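PDB 1AMX: collagen adhesin from Staphylococcus aureus, which binds collagen through this domain and so probably mediates attachment of the bacterium to host tissue. Local coordinates for residues S61-D66 / I127-G132; Q72-Q77 / E152-S157; S82-N87 / I139-K144; N87-H92 / Y134-I139. All blocks are in the same frame, centred on the assembly; numbering follows the deposited sequence.

Contact 1. Residues S61-D66 / I127-G132; sequences SYVSKD and IPQGYG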
loop_
_atom_site.group_PDB
_atom_site.type_symbol
_atom_site.label_atom_id
_atom_site.label_comp_id
_atom_site.label_asym_id
_atom_site.label_seq_id
_atom_site.Cartn_x
_atom_site.Cartn_y
_atom_site.Cartn_z
ATOM N N SER A 61 -0.968 -9.516 13.339
ATOM C CA SER A 61 -1.741 -10.699 13.658
ATOM C C SER A 61 -1.285 -11.851 12.797
ATOM O O SER A 61 -0.591 -11.658 11.787
ATOM C CB SER A 61 -3.209 -10.452 13.304
ATOM O OG SER A 61 -3.628 -9.197 13.813
ATOM N N TYR A 62 -1.675 -13.024 13.223
ATOM C CA TYR A 62 -1.467 -14.204 12.416
ATOM C C TYR A 62 -2.523 -14.080 11.339
ATOM O O TYR A 62 -3.611 -13.543 11.583
ATOM C CB TYR A 62 -1.636 -15.468 13.251
ATOM C CG TYR A 62 -1.486 -16.731 12.410
ATOM C CD1 TYR A 62 -0.213 -17.247 12.146
ATOM C CD2 TYR A 62 -2.621 -17.363 11.900
ATOM C CE1 TYR A 62 -0.079 -18.408 11.381
ATOM C CE2 TYR A 62 -2.487 -18.519 11.133
ATOM C CZ TYR A 62 -1.218 -19.046 10.877
ATOM O OH TYR A 62 -1.102 -20.182 10.148
ATOM N N VAL A 63 -2.219 -14.553 10.171
ATOM C CA VAL A 63 -3.121 -14.397 9.028
ATOM C C VAL A 63 -3.434 -15.798 8.471
ATOM O O VAL A 63 -2.537 -16.633 8.309
ATOM C CB VAL A 63 -2.405 -13.496 8.022
ATOM C CG1 VAL A 63 -2.349 -14.095 6.615
ATOM C CG2 VAL A 63 -3.070 -12.127 7.867
ATOM N N SER A 64 -4.712 -16.029 8.188
ATOM C CA SER A 64 -5.204 -17.360 7.741
ATOM C C SER A 64 -5.210 -17.559 6.216
ATOM O O SER A 64 -5.232 -18.698 5.723
ATOM C CB SER A 64 -6.633 -17.583 8.205
ATOM O OG SER A 64 -6.685 -17.552 9.617
ATOM N N LYS A 65 -5.218 -16.467 5.486
ATOM C CA LYS A 65 -5.188 -16.518 4.010
ATOM C C LYS A 65 -4.204 -15.443 3.499
ATOM O O LYS A 65 -3.702 -14.623 4.274
ATOM C CB LYS A 65 -6.604 -16.321 3.418
ATOM C CG LYS A 65 -7.312 -15.025 3.844
ATOM C CD LYS A 65 -8.722 -14.872 3.225
ATOM C CE LYS A 65 -8.708 -14.185 1.848
ATOM N NZ LYS A 65 -10.032 -13.675 1.416
ATOM N N ASP A 66 -3.857 -15.505 2.222
ATOM C CA ASP A 66 -2.958 -14.512 1.653
ATOM C C ASP A 66 -3.619 -13.153 1.700
ATOM O O ASP A 66 -4.835 -13.057 1.779
ATOM C CB ASP A 66 -2.639 -14.853 0.208
ATOM C CG ASP A 66 -1.759 -16.075 0.077
ATOM O OD1 ASP A 66 -1.353 -16.666 1.102
ATOM O OD2 ASP A 66 -1.453 -16.440 -1.078
ATOM N N ILE A 127 0.659 -10.886 -0.719
ATOM C CA ILE A 127 1.602 -11.313 0.305
ATOM C C ILE A 127 1.139 -12.652 0.823
ATOM O O ILE A 127 0.021 -12.771 1.322
ATOM C CB ILE A 127 1.645 -10.327 1.499
ATOM C CG1 ILE A 127 1.977 -8.914 1.020
ATOM C CG2 ILE A 127 2.648 -10.796 2.531
ATOM C CD1 ILE A 127 2.003 -7.894 2.110
ATOM N N PRO A 128 1.977 -13.684 0.686
ATOM C CA PRO A 128 1.644 -15.035 1.154
ATOM C C PRO A 128 1.338 -15.004 2.651
ATOM O O PRO A 128 1.995 -14.279 3.398
ATOM C CB PRO A 128 2.915 -15.834 0.836
ATOM C CG PRO A 128 4.008 -14.805 0.902
ATOM C CD PRO A 128 3.366 -13.621 0.204
ATOM N N GLN A 129 0.380 -15.820 3.094
ATOM C CA GLN A 129 -0.011 -15.825 4.495
ATOM C C GLN A 129 1.103 -16.104 5.489
ATOM O O GLN A 129 1.100 -15.540 6.587
ATOM C CB GLN A 129 -1.249 -16.721 4.747
ATOM C CG GLN A 129 -1.075 -18.250 4.697
ATOM C CD GLN A 129 -0.590 -18.859 6.015
ATOM O OE1 GLN A 129 0.268 -19.744 6.019
ATOM N NE2 GLN A 129 -1.115 -18.371 7.135
ATOM N N GLY A 130 2.057 -16.949 5.109
ATOM C CA GLY A 130 3.163 -17.267 5.998
ATOM C C GLY A 130 4.033 -16.064 6.309
ATOM O O GLY A 130 4.530 -15.897 7.423
ATOM N N TYR A 131 4.199 -15.200 5.316
ATOM C CA TYR A 131 4.992 -13.999 5.476
ATOM C C TYR A 131 4.147 -12.835 5.976
ATOM O O TYR A 131 4.644 -11.938 6.658
ATOM C CB TYR A 131 5.686 -13.674 4.157
ATOM C CG TYR A 131 6.830 -14.628 3.848
ATOM C CD1 TYR A 131 7.878 -14.793 4.759
ATOM C CD2 TYR A 131 6.886 -15.339 2.652
ATOM C CE1 TYR A 131 8.952 -15.630 4.491
ATOM C CE2 TYR A 131 7.968 -16.190 2.371
ATOM C CZ TYR A 131 8.998 -16.324 3.298
ATOM O OH TYR A 131 10.095 -17.119 3.044
ATOM N N GLY A 132 2.861 -12.860 5.642
ATOM C CA GLY A 132 1.942 -11.825 6.093
ATOM C C GLY A 132 1.810 -11.891 7.608
ATOM O O GLY A 132 1.701 -10.876 8.290
#
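The carboxylate of Asp66 accepts the backbone N-H of Gln129, the first residue of the short helix 129-132, with Asp66 OD1 lying 2.8 Å from Gln129 N. The donor comes in from above the carboxylate plane, 45° out of it. Pro128 holds the N-cap position and has no polar side-chain atom to offer; Asp66, reaching over from the loop before strand 67-73, supplies the acceptor instead. Its OD1 also rests 3.4 Å from Pro128 CA.

Gln129 then turns back toward that loop. With CG set between the backbone N and the carbonyl carbon (chi1 73°) and a second bend at chi2, the chain curls so that its amide reaches Val63. Nearer the backbone, Gln129 CB sits 3.3 Å from Lys65 O. Gln129 NE2 donates to Val63 O with the acceptor nearly in its own amide plane, although the modelled separation is too short to be taken literally. The Tyr62 ring stands at 67° to the same amide, its OH 3.5 Å from Gln129 NE2; His164 meets this ring edge to face.

On the loop side, Lys65 forms a salt bridge with Glu168. The bond from Gln129 N to Asp66 thus ties the start of helix 129-132 to the loop, with the side-chain bond to Val63 as a less certain second hold, and the helix start may modestly stabilise the negative charge on Asp66.

Contact 2. Residues Q72-Q77 / E152-S157; sequences QIQGGQ and EFVNNS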
loop_
_atom_site.group_PDB
_atom_site.type_symbol
_atom_site.label_atom_id
_atom_site.label_comp_id
_atom_site.label_asym_id
_atom_site.label_seq_id
_atom_site.Cartn_x
_atom_site.Cartn_y
_atom_site.Cartn_z
ATOM N N GLN A 72 -6.165 1.430 -7.191
ATOM C CA GLN A 72 -6.356 2.179 -8.421
ATOM C C GLN A 72 -6.242 3.660 -8.088
ATOM O O GLN A 72 -7.093 4.232 -7.415
ATOM C CB GLN A 72 -7.717 1.883 -9.061
ATOM C CG GLN A 72 -8.015 0.404 -9.301
ATOM C CD GLN A 72 -8.634 -0.278 -8.083
ATOM O OE1 GLN A 72 -9.514 0.282 -7.432
ATOM N NE2 GLN A 72 -8.182 -1.479 -7.776
ATOM N N ILE A 73 -5.137 4.270 -8.491
ATOM C CA ILE A 73 -4.910 5.688 -8.236
ATOM C C ILE A 73 -5.843 6.424 -9.175
ATOM O O ILE A 73 -5.977 6.040 -10.340
ATOM C CB ILE A 73 -3.432 6.065 -8.514
ATOM C CG1 ILE A 73 -2.540 5.353 -7.506
ATOM C CG2 ILE A 73 -3.238 7.585 -8.462
ATOM C CD1 ILE A 73 -1.104 5.079 -7.978
ATOM N N GLN A 74 -6.499 7.469 -8.688
ATOM C CA GLN A 74 -7.445 8.167 -9.541
ATOM C C GLN A 74 -6.792 9.348 -10.293
ATOM O O GLN A 74 -5.609 9.654 -10.110
ATOM C CB GLN A 74 -8.713 8.565 -8.763
ATOM C CG GLN A 74 -9.366 7.371 -8.059
ATOM C CD GLN A 74 -9.961 6.360 -9.040
ATOM O OE1 GLN A 74 -9.487 5.225 -9.118
ATOM N NE2 GLN A 74 -10.976 6.719 -9.792
ATOM N N GLY A 75 -7.632 9.952 -11.123
ATOM C CA GLY A 75 -7.264 11.010 -12.096
ATOM C C GLY A 75 -6.563 12.244 -11.506
ATOM O O GLY A 75 -6.773 12.620 -10.346
ATOM N N GLY A 76 -5.753 12.820 -12.387
ATOM C CA GLY A 76 -5.011 14.062 -12.136
ATOM C C GLY A 76 -3.702 13.873 -11.409
ATOM O O GLY A 76 -3.173 14.828 -10.850
ATOM N N GLN A 77 -3.157 12.666 -11.438
ATOM C CA GLN A 77 -1.916 12.386 -10.751
ATOM C C GLN A 77 -1.253 11.197 -11.413
ATOM O O GLN A 77 -1.912 10.377 -12.047
ATOM C CB GLN A 77 -2.170 12.157 -9.239
ATOM C CG GLN A 77 -3.122 11.009 -8.919
ATOM C CD GLN A 77 -3.602 10.980 -7.465
ATOM O OE1 GLN A 77 -4.781 10.739 -7.202
ATOM N NE2 GLN A 77 -2.692 11.160 -6.526
ATOM N N GLU A 152 -8.868 17.877 -5.120
ATOM C CA GLU A 152 -8.940 16.601 -4.421
ATOM C C GLU A 152 -8.308 15.482 -5.230
ATOM O O GLU A 152 -8.501 15.380 -6.442
ATOM C CB GLU A 152 -10.399 16.251 -4.097
ATOM C CG GLU A 152 -10.999 17.022 -2.910
ATOM C CD GLU A 152 -12.498 16.746 -2.691
ATOM O OE1 GLU A 152 -13.118 16.038 -3.533
ATOM O OE2 GLU A 152 -13.056 17.251 -1.681
ATOM N N PHE A 153 -7.514 14.670 -4.558
ATOM C CA PHE A 153 -6.858 13.560 -5.192
ATOM C C PHE A 153 -7.288 12.329 -4.423
ATOM O O PHE A 153 -7.156 12.262 -3.195
ATOM C CB PHE A 153 -5.331 13.767 -5.158
ATOM C CG PHE A 153 -4.971 15.061 -5.869
ATOM C CD1 PHE A 153 -4.826 15.069 -7.257
ATOM C CD2 PHE A 153 -4.814 16.236 -5.133
ATOM C CE1 PHE A 153 -4.548 16.267 -7.919
ATOM C CE2 PHE A 153 -4.547 17.437 -5.795
ATOM C CZ PHE A 153 -4.418 17.453 -7.190
ATOM N N VAL A 154 -7.824 11.363 -5.127
ATOM C CA VAL A 154 -8.305 10.168 -4.440
ATOM C C VAL A 154 -7.582 8.929 -4.934
ATOM O O VAL A 154 -7.123 8.852 -6.080
ATOM C CB VAL A 154 -9.834 10.018 -4.582
ATOM C CG1 VAL A 154 -10.492 11.156 -5.365
ATOM C CG2 VAL A 154 -10.267 8.731 -5.285
ATOM N N ASN A 155 -7.500 8.020 -4.014
ATOM C CA ASN A 155 -6.895 6.726 -4.217
ATOM C C ASN A 155 -7.895 5.707 -3.703
ATOM O O ASN A 155 -8.371 5.818 -2.586
ATOM C CB ASN A 155 -5.619 6.632 -3.410
ATOM C CG ASN A 155 -4.854 5.366 -3.716
ATOM O OD1 ASN A 155 -4.418 4.678 -2.800
ATOM N ND2 ASN A 155 -4.682 5.011 -4.966
ATOM N N ASN A 156 -8.272 4.759 -4.544
ATOM C CA ASN A 156 -9.218 3.721 -4.140
ATOM C C ASN A 156 -8.437 2.415 -3.976
ATOM O O ASN A 156 -7.417 2.229 -4.636
ATOM C CB ASN A 156 -10.277 3.495 -5.245
ATOM C CG ASN A 156 -11.165 4.696 -5.492
ATOM O OD1 ASN A 156 -11.300 5.589 -4.661
ATOM N ND2 ASN A 156 -11.793 4.717 -6.655
ATOM N N SER A 157 -8.888 1.520 -3.097
ATOM C CA SER A 157 -8.245 0.211 -2.935
ATOM C C SER A 157 -9.254 -0.823 -2.450
ATOM O O SER A 157 -10.276 -0.453 -1.872
ATOM C CB SER A 157 -7.059 0.255 -1.963
ATOM O OG SER A 157 -7.447 0.517 -0.629
HETATM O O HOH W 1 -11.608 2.443 -8.320
HETATM O O HOH W 2 -8.026 11.805 -8.102
#
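Gln72 and Asn156 face each other as a hydrogen-bonded pair of antiparallel strands, 67-73 and 152-161, in one sheet of the jelly-roll beta sandwich. Gln72 N to Asn156 O measures 3.0 Å and Asn156 N to Gln72 O 3.1 Å. Their side chains leave the same face of the sheet and cross at about a right angle, with amide planes 60° apart. Gln72 bends at chi2 (86°), which brings its amide nearer the partner strand, Gln72 OE1 4.0 Å from Asn156 CB; a water then receives from Asn156 ND2 and donates to Gln72 OE1, and Gln158 is a further partner of that oxygen.

The next pair, Ile73 and Asn155, is non-hydrogen-bonded and points to the other face, toward Tyr141 of the opposing sheet. Asn155 carries CG anti to its N (chi1 -173°), and this brings ND2 alongside Ile73, 3.3 Å from Ile73 CG1, while Asp71 OD1 accepts a hydrogen bond from it.

Past the end of strand 67-73 the chain still follows its neighbour: Gln74 N gives one more bond to Val154 O at 3.0 Å. The aliphatic part of Gln74 crosses Val154 obliquely, though Val154 is modelled close to eclipsed and the tightness there is doubtful. A second water takes the N-H of Val154 and donates to Gly75 O, linking the two chains beyond the last direct bond. The Phe153 ring meets the turn at its edge: Gly76 O lies near the ring plane, 3.5 Å from Phe153 CE1.

Contact 3. Residues S82-N87 / I139-K144; sequences STLNIN and INYKTK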
loop_
_atom_site.group_PDB
_atom_site.type_symbol
_atom_site.label_atom_id
_atom_site.label_comp_id
_atom_site.label_asym_id
_atom_site.label_seq_id
_atom_site.Cartn_x
_atom_site.Cartn_y
_atom_site.Cartn_z
ATOM N N SER A 82 9.695 5.584 -8.839
ATOM C CA SER A 82 10.959 5.709 -8.153
ATOM C C SER A 82 10.785 6.050 -6.660
ATOM O O SER A 82 11.733 5.918 -5.884
ATOM C CB SER A 82 11.825 6.750 -8.850
ATOM O OG SER A 82 11.282 8.040 -8.678
ATOM N N THR A 83 9.598 6.503 -6.250
ATOM C CA THR A 83 9.368 6.836 -4.834
ATOM C C THR A 83 8.784 5.687 -3.992
ATOM O O THR A 83 8.536 5.847 -2.789
ATOM C CB THR A 83 8.373 8.002 -4.632
ATOM O OG1 THR A 83 7.142 7.708 -5.277
ATOM C CG2 THR A 83 8.888 9.326 -5.198
ATOM N N LEU A 84 8.586 4.553 -4.619
ATOM C CA LEU A 84 7.980 3.369 -3.964
ATOM C C LEU A 84 8.949 2.750 -2.945
ATOM O O LEU A 84 10.058 2.328 -3.296
ATOM C CB LEU A 84 7.645 2.328 -5.049
ATOM C CG LEU A 84 6.729 1.168 -4.609
ATOM C CD1 LEU A 84 7.448 0.117 -3.762
ATOM C CD2 LEU A 84 5.519 1.615 -3.792
ATOM N N ASN A 85 8.509 2.716 -1.693
ATOM C CA ASN A 85 9.285 2.078 -0.614
ATOM C C ASN A 85 8.352 1.245 0.276
ATOM O O ASN A 85 7.156 1.541 0.420
ATOM C CB ASN A 85 10.090 3.106 0.176
ATOM C CG ASN A 85 9.236 4.054 0.981
ATOM O OD1 ASN A 85 9.167 5.235 0.651
ATOM N ND2 ASN A 85 8.582 3.603 2.021
ATOM N N ILE A 86 8.916 0.203 0.872
ATOM C CA ILE A 86 8.165 -0.725 1.707
ATOM C C ILE A 86 8.902 -0.897 3.012
ATOM O O ILE A 86 10.115 -1.125 3.028
ATOM C CB ILE A 86 8.076 -2.079 0.998
ATOM C CG1 ILE A 86 7.667 -1.848 -0.468
ATOM C CG2 ILE A 86 7.094 -3.002 1.724
ATOM C CD1 ILE A 86 8.065 -2.941 -1.422
ATOM N N ASN A 87 8.195 -0.675 4.104
ATOM C CA ASN A 87 8.765 -0.826 5.426
ATOM C C ASN A 87 8.095 -2.026 6.083
ATOM O O ASN A 87 6.873 -2.042 6.240
ATOM C CB ASN A 87 8.490 0.419 6.258
ATOM C CG ASN A 87 9.271 0.437 7.559
ATOM O OD1 ASN A 87 10.315 -0.197 7.687
ATOM N ND2 ASN A 87 8.772 1.182 8.531
ATOM N N ILE A 139 3.462 0.322 2.778
ATOM C CA ILE A 139 3.887 0.613 1.429
ATOM C C ILE A 139 3.586 2.078 1.154
ATOM O O ILE A 139 2.453 2.527 1.306
ATOM C CB ILE A 139 3.145 -0.288 0.433
ATOM C CG1 ILE A 139 3.486 -1.754 0.732
ATOM C CG2 ILE A 139 3.472 0.119 -1.025
ATOM C CD1 ILE A 139 2.792 -2.758 -0.135
ATOM N N ASN A 140 4.612 2.841 0.800
ATOM C CA ASN A 140 4.441 4.268 0.517
ATOM C C ASN A 140 4.978 4.608 -0.872
ATOM O O ASN A 140 5.896 3.960 -1.363
ATOM C CB ASN A 140 5.141 5.111 1.608
ATOM C CG ASN A 140 5.316 6.598 1.218
ATOM O OD1 ASN A 140 6.441 7.083 1.125
ATOM N ND2 ASN A 140 4.213 7.327 1.059
ATOM N N TYR A 141 4.328 5.568 -1.515
ATOM C CA TYR A 141 4.729 6.048 -2.824
ATOM C C TYR A 141 4.126 7.432 -3.003
ATOM O O TYR A 141 3.289 7.882 -2.203
ATOM C CB TYR A 141 4.257 5.102 -3.929
ATOM C CG TYR A 141 2.766 4.901 -3.928
ATOM C CD1 TYR A 141 1.933 5.787 -4.594
ATOM C CD2 TYR A 141 2.186 3.836 -3.230
ATOM C CE1 TYR A 141 0.563 5.627 -4.572
ATOM C CE2 TYR A 141 0.804 3.663 -3.197
ATOM C CZ TYR A 141 -0.002 4.563 -3.871
ATOM O OH TYR A 141 -1.367 4.434 -3.846
ATOM N N LYS A 142 4.577 8.128 -4.033
ATOM C CA LYS A 142 4.058 9.440 -4.299
ATOM C C LYS A 142 3.528 9.462 -5.710
ATOM O O LYS A 142 3.943 8.658 -6.560
ATOM C CB LYS A 142 5.149 10.501 -4.266
ATOM C CG LYS A 142 5.625 10.967 -2.917
ATOM C CD LYS A 142 6.694 12.043 -3.104
ATOM C CE LYS A 142 7.069 12.743 -1.821
ATOM N NZ LYS A 142 7.705 11.843 -0.869
ATOM N N THR A 143 2.631 10.367 -5.908
ATOM C CA THR A 143 2.078 10.632 -7.217
ATOM C C THR A 143 2.375 12.081 -7.518
ATOM O O THR A 143 2.251 12.951 -6.648
ATOM C CB THR A 143 0.568 10.395 -7.232
ATOM O OG1 THR A 143 -0.058 11.200 -6.246
ATOM C CG2 THR A 143 0.181 8.942 -6.958
ATOM N N LYS A 144 2.782 12.319 -8.727
ATOM C CA LYS A 144 3.053 13.674 -9.174
ATOM C C LYS A 144 1.701 14.239 -9.637
ATOM O O LYS A 144 0.955 13.570 -10.348
ATOM C CB LYS A 144 4.061 13.622 -10.322
ATOM C CG LYS A 144 4.237 14.961 -11.026
ATOM C CD LYS A 144 4.982 15.982 -10.171
ATOM C CE LYS A 144 4.921 17.389 -10.754
ATOM N NZ LYS A 144 5.032 17.402 -12.217
HETATM O O HOH W 3 7.823 8.035 -1.270
#
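Thr83 presses its side chain against Lys142. Its CB stands 4.1 Å from Lys142 CB. OG1, placed between the backbone N and the carbonyl carbon (chi1 56°), accepts the N-H of Lys142 at 2.9 Å (Lys142 N to Thr83 OG1) and is also bonded to Asp80 O, to which it must be the donor. CG2, the other branch, lies 4.1 Å from Lys142 CD, the two side chains crossing at about a right angle. The hydroxyl therefore extends the pairing where the chain turns its corner.

Beyond it the strands pair normally, Asn85 and Asn140 exchanging two nearly straight backbone bonds. A water donates to both Thr83 O and Asn140 OD1, while ND2 of Asn140 is held by Trp52 O. On the reverse face, Leu84 CD2 wedges between Ile139 CG2, at 3.8 Å, and Tyr141 CB. Ile86 and Ile139 lie side by side, pointing the same way.

One face of this antiparallel pair thus packs into the interior of the sandwich; the other carries Asn85 and Asn140, both collagen-binding residues, next to Phe53 and Tyr95 of the same site.

Contact 4. Residues N87-H92 / Y134-I139; sequences NVTGTH and YNSFSI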
loop_
_atom_site.group_PDB
_atom_site.type_symbol
_atom_site.label_atom_id
_atom_site.label_comp_id
_atom_site.label_asym_id
_atom_site.label_seq_id
_atom_site.Cartn_x
_atom_site.Cartn_y
_atom_site.Cartn_z
ATOM N N ASN A 87 8.195 -0.675 4.104
ATOM C CA ASN A 87 8.765 -0.826 5.426
ATOM C C ASN A 87 8.095 -2.026 6.083
ATOM O O ASN A 87 6.873 -2.042 6.240
ATOM C CB ASN A 87 8.490 0.419 6.258
ATOM C CG ASN A 87 9.271 0.437 7.559
ATOM O OD1 ASN A 87 10.315 -0.197 7.687
ATOM N ND2 ASN A 87 8.772 1.182 8.531
ATOM N N VAL A 88 8.868 -3.040 6.432
ATOM C CA VAL A 88 8.306 -4.218 7.076
ATOM C C VAL A 88 8.787 -4.241 8.516
ATOM O O VAL A 88 9.987 -4.138 8.747
ATOM C CB VAL A 88 8.829 -5.498 6.437
ATOM C CG1 VAL A 88 8.191 -6.715 7.094
ATOM C CG2 VAL A 88 8.594 -5.474 4.951
ATOM N N THR A 89 7.877 -4.339 9.484
ATOM C CA THR A 89 8.280 -4.432 10.882
ATOM C C THR A 89 7.618 -5.644 11.563
ATOM O O THR A 89 6.470 -5.980 11.282
ATOM C CB THR A 89 8.003 -3.144 11.672
ATOM O OG1 THR A 89 6.596 -2.933 11.789
ATOM C CG2 THR A 89 8.627 -1.931 10.962
ATOM N N GLY A 90 8.379 -6.348 12.387
ATOM C CA GLY A 90 7.840 -7.504 13.066
ATOM C C GLY A 90 8.859 -8.619 13.124
ATOM O O GLY A 90 9.953 -8.438 13.648
ATOM N N THR A 91 8.507 -9.785 12.612
ATOM C CA THR A 91 9.446 -10.887 12.621
ATOM C C THR A 91 10.562 -10.678 11.584
ATOM O O THR A 91 11.724 -11.043 11.834
ATOM C CB THR A 91 8.725 -12.224 12.381
ATOM O OG1 THR A 91 7.876 -12.490 13.500
ATOM C CG2 THR A 91 9.706 -13.361 12.241
ATOM N N HIS A 92 10.219 -10.066 10.445
ATOM C CA HIS A 92 11.175 -9.824 9.363
ATOM C C HIS A 92 11.377 -8.350 9.080
ATOM O O HIS A 92 11.128 -7.896 7.968
ATOM C CB HIS A 92 10.720 -10.544 8.092
ATOM C CG HIS A 92 10.615 -12.028 8.258
ATOM N ND1 HIS A 92 11.630 -12.786 8.806
ATOM C CD2 HIS A 92 9.595 -12.890 8.015
ATOM C CE1 HIS A 92 11.240 -14.044 8.899
ATOM N NE2 HIS A 92 10.009 -14.136 8.425
ATOM N N TYR A 134 2.466 -11.926 11.461
ATOM C CA TYR A 134 3.357 -11.297 12.430
ATOM C C TYR A 134 4.221 -10.152 11.928
ATOM O O TYR A 134 5.200 -9.798 12.567
ATOM C CB TYR A 134 4.254 -12.346 13.105
ATOM C CG TYR A 134 3.525 -13.557 13.682
ATOM C CD1 TYR A 134 2.551 -13.415 14.690
ATOM C CD2 TYR A 134 3.793 -14.841 13.195
ATOM C CE1 TYR A 134 1.874 -14.523 15.185
ATOM C CE2 TYR A 134 3.118 -15.946 13.679
ATOM C CZ TYR A 134 2.164 -15.781 14.669
ATOM O OH TYR A 134 1.494 -16.892 15.107
ATOM N N ASN A 135 3.829 -9.553 10.819
ATOM C CA ASN A 135 4.574 -8.447 10.236
ATOM C C ASN A 135 3.608 -7.391 9.719
ATOM O O ASN A 135 2.577 -7.714 9.117
ATOM C CB ASN A 135 5.370 -8.929 9.022
ATOM C CG ASN A 135 6.543 -9.804 9.392
ATOM O OD1 ASN A 135 7.416 -9.365 10.144
ATOM N ND2 ASN A 135 6.589 -11.007 8.891
ATOM N N SER A 136 3.962 -6.158 9.985
ATOM C CA SER A 136 3.234 -5.011 9.449
ATOM C C SER A 136 3.989 -4.551 8.214
ATOM O O SER A 136 5.227 -4.511 8.200
ATOM C CB SER A 136 3.217 -3.845 10.440
ATOM O OG SER A 136 3.017 -4.330 11.759
ATOM N N PHE A 137 3.246 -4.225 7.199
ATOM C CA PHE A 137 3.821 -3.730 5.957
ATOM C C PHE A 137 3.259 -2.349 5.696
ATOM O O PHE A 137 2.043 -2.145 5.703
ATOM C CB PHE A 137 3.445 -4.648 4.786
ATOM C CG PHE A 137 3.899 -6.097 4.973
ATOM C CD1 PHE A 137 3.078 -7.003 5.651
ATOM C CD2 PHE A 137 5.134 -6.516 4.461
ATOM C CE1 PHE A 137 3.494 -8.328 5.826
ATOM C CE2 PHE A 137 5.550 -7.840 4.638
ATOM C CZ PHE A 137 4.730 -8.746 5.321
ATOM N N SER A 138 4.144 -1.408 5.495
ATOM C CA SER A 138 3.732 -0.047 5.153
ATOM C C SER A 138 4.313 0.266 3.786
ATOM O O SER A 138 5.521 0.377 3.641
ATOM C CB SER A 138 4.239 0.974 6.168
ATOM O OG SER A 138 3.814 2.278 5.776
ATOM N N ILE A 139 3.462 0.322 2.778
ATOM C CA ILE A 139 3.887 0.613 1.429
ATOM C C ILE A 139 3.586 2.078 1.154
ATOM O O ILE A 139 2.453 2.527 1.306
ATOM C CB ILE A 139 3.145 -0.288 0.433
ATOM C CG1 ILE A 139 3.486 -1.754 0.732
ATOM C CG2 ILE A 139 3.472 0.119 -1.025
ATOM C CD1 ILE A 139 2.792 -2.758 -0.135
#
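The Phe137 ring lies alongside Val88, both side chains pointing the same way from a non-hydrogen-bonded pair. The two methyls approach the ring obliquely: Val88 CG2 is 3.6 Å from Phe137 CD2, and Val88 CG1 is 3.8 Å from Phe137 CE2. Ile127 and Ile56 pack on the same phenylalanine.

The other flat groups sit at the turn. Thr91 CG2 lies over one face of the His92 ring, offset toward its rim, and the Asn135 amide is inclined to that ring by 32°. Asn135 OD1 accepts the backbone N-H of His92 at 2.9 Å in an almost straight bond (174° at the hydrogen), its donor tilted from the carbonyl plane. CG lies beside the backbone N of Asn135 (chi1 -71°), which swings the amide across to the turn; ND2 is held by Tyr131 O, so both ends of the amide are tied and its rotation is fixed.

Gly90, at a positive phi, brings its CA to 3.5 Å from Tyr134 O, and Thr91 N makes a weak bond to that same oxygen. Asn87 with Ser138 and Thr89 with Ser136 each exchange two backbone bonds.

These are neighbouring inner strands of the five-stranded collagen-binding sheet: Phe137 and Val88 line its inner side, while Ser138 OG on the outer side bonds Asn55, a residue of the collagen site.

Overall arrangement
Contacts 3 and 4 are consecutive lengths of one strand pair, 77-90 with 135-145; they share Asn87 and Ile139, and their centres lie 15 Å apart. Contact 2 belongs to the opposing sheet of the sandwich and touches contact 3 through the interior, where Ile73 CD1 is 3.8 Å from Tyr141 CE1. Contact 1 closes the other end of the domain, about 27 Å from contact 2 between centres, and joins contact 4 through Ser61 O and Tyr134 N, 3.1 Å apart. The collagen site spreads over the sheet shared by contacts 3 and 4; between side chains, Asn155 of contact 2 is about 8 Å from Phe53 and Ile127 of contact 1 about 11 Å from Asn55.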